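PDB 2R0B: Serine/threonine/tyrosine-interacting protein from Homo sapiens, which acts as a catalytically inactive phosphatase that holds the kinases ERK1 and ERK2 in the nucleus and keeps FBXW7 out of its SCF ubiquitin ligase complex. Local coordinates for residues A[60-65]-A[73-78]; A[107-112]-A[134-139]. One frame throughout, in Å; residues are numbered along the deposited sequence.

Contact 1: residues A[60-65]-A[73-78]; sequences LVLDIA and IRFFPM
Leu-62 lays its CD2 methyl over one face of the Phe-75 ring, 4.2 Å from the ring centroid and 13° off the normal, a CH-pi contact made as the two side chains run antiparallel past one another. The same methyl also meets the thioether of Met-78, CD2 to SD 4.0 Å, and is thus shared between an aromatic and a sulfur. Nearer the start of the strand segment, Leu-60 crosses Met-78 obliquely, its CD2 3.9 Å from Met-78 CG, while its CD1 approaches the sulfur. With CG anti to the backbone N (chi1 176°) and the next torsion extended, Met-78 carries CG and SD out to the two leucines; these contacts are those of one of its two modelled conformers. At the other end Ile-64 comes in with its CD1, 4.0 Å from Phe-75 CD2.

Arg-74 CG sits over the opposite face of the phenyl ring, toward the rim. From there the arginine chain runs extended to NE, and its guanidinium lies with Phe-75 CE2 3.5 Å above its plane. Water 1 sits at the edge of the guanidinium, in its plane; it donates to Asp-63 O (2.8 Å) and accepts a weak bond from Arg-74 NH2, the one polar bridge across an otherwise apolar contact. Asn-71 OD1 accepts from Arg-74 N at the start of the turn, and Phe-107 of helix 103-116 packs against Leu-62, Ile-64 and Phe-75.

Backbone bonds tie Leu-60 and Leu-62 to strand 36-41, the neighbour of 58-63, itself an outermost strand of the sheet in this chain. A helix entered through a 3-10 turn and laid against an edge strand by aliphatic and aromatic side chains belongs to the alpha/beta core of the dual-specificity phosphatase fold.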
# COMPACT_ATOMS: atom_id res chain seq x y z
N LEU A 60 5.68 5.29 -7.00
CA LEU A 60 5.14 6.41 -6.26
C LEU A 60 5.76 6.36 -4.88
O LEU A 60 5.50 5.44 -4.11
CB LEU A 60 3.61 6.33 -6.18
CG LEU A 60 2.91 7.44 -5.41
CD1 LEU A 60 3.18 8.76 -6.11
CD2 LEU A 60 1.39 7.25 -5.35
N VAL A 61 6.63 7.32 -4.57
CA VAL A 61 7.36 7.32 -3.28
C VAL A 61 6.71 8.31 -2.32
O VAL A 61 6.55 9.49 -2.64
CB VAL A 61 8.86 7.67 -3.47
CG1 VAL A 61 9.58 7.76 -2.12
CG2 VAL A 61 9.55 6.68 -4.38
N LEU A 62 6.33 7.81 -1.14
CA LEU A 62 5.60 8.61 -0.16
C LEU A 62 6.40 8.70 1.12
O LEU A 62 6.64 7.70 1.80
CB LEU A 62 4.21 8.01 0.15
CG LEU A 62 3.21 7.87 -0.99
CD1 LEU A 62 1.91 7.19 -0.54
CD2 LEU A 62 2.89 9.21 -1.67
N ASP A 63 6.82 9.92 1.43
CA ASP A 63 7.54 10.21 2.67
C ASP A 63 6.53 10.30 3.81
O ASP A 63 5.87 11.34 4.02
CB ASP A 63 8.35 11.49 2.46
CG ASP A 63 8.93 12.04 3.75
OD1 ASP A 63 9.10 11.27 4.71
OD2 ASP A 63 9.25 13.26 3.79
N ILE A 64 6.39 9.20 4.55
CA ILE A 64 5.36 9.09 5.60
C ILE A 64 5.96 8.42 6.84
O ILE A 64 6.61 7.38 6.71
CB ILE A 64 4.15 8.20 5.12
CG1 ILE A 64 3.41 8.90 3.97
CG2 ILE A 64 3.20 7.89 6.31
CD1 ILE A 64 2.34 8.10 3.27
N ALA A 65 5.75 9.02 8.01
CA ALA A 65 6.12 8.39 9.29
C ALA A 65 5.01 7.48 9.82
O ALA A 65 3.82 7.79 9.66
CB ALA A 65 6.44 9.45 10.31
N ILE A 73 -4.24 10.82 5.13
CA ILE A 73 -5.45 11.10 4.34
C ILE A 73 -5.19 12.03 3.16
O ILE A 73 -5.78 11.87 2.09
CB ILE A 73 -6.62 11.60 5.24
CG1 ILE A 73 -7.92 11.68 4.45
CG2 ILE A 73 -6.25 12.93 5.91
CD1 ILE A 73 -9.14 12.05 5.32
N ARG A 74 -4.26 12.99 3.33
CA ARG A 74 -3.89 13.87 2.22
C ARG A 74 -3.47 13.12 0.93
O ARG A 74 -3.58 13.68 -0.17
CB ARG A 74 -2.78 14.84 2.64
CG ARG A 74 -1.47 14.15 3.02
CD ARG A 74 -0.45 15.10 3.58
NE ARG A 74 0.61 14.38 4.27
CZ ARG A 74 1.90 14.71 4.24
NH1 ARG A 74 2.32 15.75 3.54
NH2 ARG A 74 2.77 13.97 4.91
N PHE A 75 -3.00 11.87 1.07
CA PHE A 75 -2.49 11.11 -0.08
C PHE A 75 -3.46 10.03 -0.59
O PHE A 75 -3.19 9.43 -1.66
CB PHE A 75 -1.12 10.45 0.22
CG PHE A 75 0.04 11.42 0.37
CD1 PHE A 75 0.35 12.32 -0.65
CD2 PHE A 75 0.83 11.41 1.51
CE1 PHE A 75 1.41 13.23 -0.49
CE2 PHE A 75 1.90 12.28 1.67
CZ PHE A 75 2.19 13.19 0.67
N PHE A 76 -4.58 9.81 0.10
CA PHE A 76 -5.53 8.80 -0.37
C PHE A 76 -6.01 9.01 -1.83
O PHE A 76 -6.04 8.06 -2.58
CB PHE A 76 -6.71 8.60 0.60
CG PHE A 76 -6.31 8.00 1.93
CD1 PHE A 76 -5.14 7.25 2.06
CD2 PHE A 76 -7.12 8.13 3.04
CE1 PHE A 76 -4.78 6.68 3.30
CE2 PHE A 76 -6.77 7.58 4.28
CZ PHE A 76 -5.61 6.84 4.41
N PRO A 77 -6.38 10.26 -2.22
CA PRO A 77 -6.78 10.46 -3.63
C PRO A 77 -5.67 10.10 -4.62
O PRO A 77 -5.98 9.46 -5.63
CB PRO A 77 -7.16 11.96 -3.68
CG PRO A 77 -7.59 12.25 -2.24
CD PRO A 77 -6.56 11.50 -1.43
N MET A 78 -4.43 10.44 -4.28
CA MET A 78 -3.24 10.19 -5.09
C MET A 78 -3.05 8.70 -5.31
O MET A 78 -2.83 8.22 -6.43
CB MET A 78 -2.01 10.80 -4.38
CG MET A 78 -0.62 10.59 -5.02
SD MET A 78 0.73 11.47 -4.16
CE MET A 78 0.10 13.14 -3.97
O HOH W 1 5.62 12.99 6.22

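Contact 2: residues A[107-112]-A[134-139]; sequences FVIAYI and INPNAG
Ile-109, on helix 103-116, faces the non-helical chain of residues 134-136 that leads into helix 138-152; the backbones stay well apart, with the CA atoms of Ile-109 and Pro-136 9.4 Å from each other. Side chains alone bridge this gap. Ile-109 and Ile-134 meet end to end through their CD1 methyls, 3.8 Å apart. The same Ile-109 CD1 meets Pro-136 CG at 4.0 Å, here with the isoleucine and the pyrrolidine ring crossing at about a right angle. Ile-134 holds CG1 between its backbone N and carbonyl carbon (chi1 71°), and from there CD1 extends to the helix.

Beyond the proline, Asn-137 occupies the N-cap of helix 138-152: its OD1 accepts a hydrogen bond from Phe-140 N and a weak one from Gly-139 N, while its ND2 donates to Asp-66 OD1. Phe-124 of helix 120-130 also touches both Ile-134 and Pro-136.

With no hydrogen bond between the segments and all three touching residues buried, cohesion across this small interface rests on dispersion and the exclusion of water, whereas polar bonds fix the start of the following helix.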
# COMPACT_ATOMS: atom_id res chain seq x y z
N PHE A 107 -2.92 2.27 3.41
CA PHE A 107 -3.14 2.66 2.02
C PHE A 107 -3.90 1.59 1.21
O PHE A 107 -4.74 1.93 0.37
CB PHE A 107 -1.80 3.07 1.35
CG PHE A 107 -1.42 4.48 1.65
CD1 PHE A 107 -2.01 5.53 0.93
CD2 PHE A 107 -0.56 4.79 2.71
CE1 PHE A 107 -1.69 6.86 1.23
CE2 PHE A 107 -0.25 6.10 3.02
CZ PHE A 107 -0.81 7.14 2.27
N VAL A 108 -3.67 0.31 1.53
CA VAL A 108 -4.38 -0.76 0.79
C VAL A 108 -5.84 -0.79 1.26
O VAL A 108 -6.78 -1.00 0.45
CB VAL A 108 -3.67 -2.12 0.96
CG1 VAL A 108 -4.59 -3.28 0.59
CG2 VAL A 108 -2.36 -2.16 0.11
N ILE A 109 -6.04 -0.54 2.55
CA ILE A 109 -7.40 -0.49 3.13
C ILE A 109 -8.20 0.66 2.55
O ILE A 109 -9.38 0.52 2.27
CB ILE A 109 -7.38 -0.52 4.69
CG1 ILE A 109 -6.95 -1.93 5.15
CG2 ILE A 109 -8.77 -0.08 5.28
CD1 ILE A 109 -6.37 -2.06 6.59
N ALA A 110 -7.56 1.82 2.36
CA ALA A 110 -8.29 2.96 1.81
C ALA A 110 -8.81 2.64 0.42
O ALA A 110 -9.96 2.95 0.09
CB ALA A 110 -7.37 4.18 1.76
N TYR A 111 -7.96 2.00 -0.39
CA TYR A 111 -8.32 1.62 -1.74
C TYR A 111 -9.50 0.66 -1.69
O TYR A 111 -10.46 0.82 -2.46
CB TYR A 111 -7.12 1.00 -2.50
CG TYR A 111 -7.51 0.58 -3.89
CD1 TYR A 111 -7.59 1.51 -4.93
CD2 TYR A 111 -7.92 -0.73 -4.13
CE1 TYR A 111 -8.00 1.12 -6.21
CE2 TYR A 111 -8.34 -1.12 -5.39
CZ TYR A 111 -8.37 -0.20 -6.42
OH TYR A 111 -8.82 -0.64 -7.64
N ILE A 112 -9.45 -0.30 -0.77
CA ILE A 112 -10.51 -1.33 -0.69
C ILE A 112 -11.84 -0.76 -0.22
O ILE A 112 -12.90 -1.05 -0.79
CB ILE A 112 -10.10 -2.50 0.23
CG1 ILE A 112 -9.00 -3.30 -0.42
CG2 ILE A 112 -11.35 -3.40 0.58
CD1 ILE A 112 -8.28 -4.24 0.53
N ILE A 134 -1.13 -7.37 9.85
CA ILE A 134 -1.48 -5.94 9.68
C ILE A 134 -2.10 -5.28 10.92
O ILE A 134 -2.86 -5.91 11.68
CB ILE A 134 -2.34 -5.62 8.40
CG1 ILE A 134 -3.76 -6.15 8.52
CG2 ILE A 134 -1.65 -6.12 7.16
CD1 ILE A 134 -4.82 -5.34 7.73
N ASN A 135 -1.77 -4.01 11.10
CA ASN A 135 -2.17 -3.28 12.30
C ASN A 135 -1.96 -1.77 12.10
O ASN A 135 -1.01 -1.20 12.63
CB ASN A 135 -1.40 -3.85 13.51
CG ASN A 135 -1.84 -3.27 14.84
OD1 ASN A 135 -2.97 -2.79 15.03
ND2 ASN A 135 -0.92 -3.30 15.79
N PRO A 136 -2.85 -1.11 11.33
CA PRO A 136 -2.68 0.33 11.20
C PRO A 136 -2.79 0.99 12.58
O PRO A 136 -3.63 0.57 13.42
CB PRO A 136 -3.86 0.76 10.30
CG PRO A 136 -4.29 -0.47 9.61
CD PRO A 136 -4.04 -1.58 10.59
N ASN A 137 -1.95 1.98 12.87
CA ASN A 137 -2.08 2.68 14.16
C ASN A 137 -3.43 3.39 14.25
O ASN A 137 -4.11 3.57 13.24
CB ASN A 137 -0.88 3.63 14.44
CG ASN A 137 -0.89 4.89 13.59
OD1 ASN A 137 -1.87 5.63 13.55
ND2 ASN A 137 0.24 5.16 12.95
N ALA A 138 -3.80 3.80 15.45
CA ALA A 138 -5.12 4.36 15.71
C ALA A 138 -5.37 5.66 14.95
O ALA A 138 -6.50 5.92 14.52
CB ALA A 138 -5.33 4.58 17.23
N GLY A 139 -4.31 6.43 14.72
CA GLY A 139 -4.45 7.69 14.01
C GLY A 139 -4.87 7.41 12.58
O GLY A 139 -5.74 8.08 12.01

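In the fold
Contact 1 closes before contact 2 opens along the chain, and their centres lie 12 Å apart within one dual-specificity phosphatase domain. The segment 107-112 links them: Phe-107 and Ala-110 meet contact 1, where Phe-107 packs edge-to-face with Phe-76 and Ala-110 also touches it, while Ile-109 makes contact 2. Helices 76-88 and 103-116 pack side by side against the sheet, and the chain entering helix 138-152 lies along another flank of helix 103-116. Contact 1 joins the edge strand 58-63 to one of the covering helices, whereas contact 2 joins helix 103-116 to the loop before helix 138-152. Contact 2 is buried, while contact 1 runs from the core of this pseudophosphatase domain to its surface.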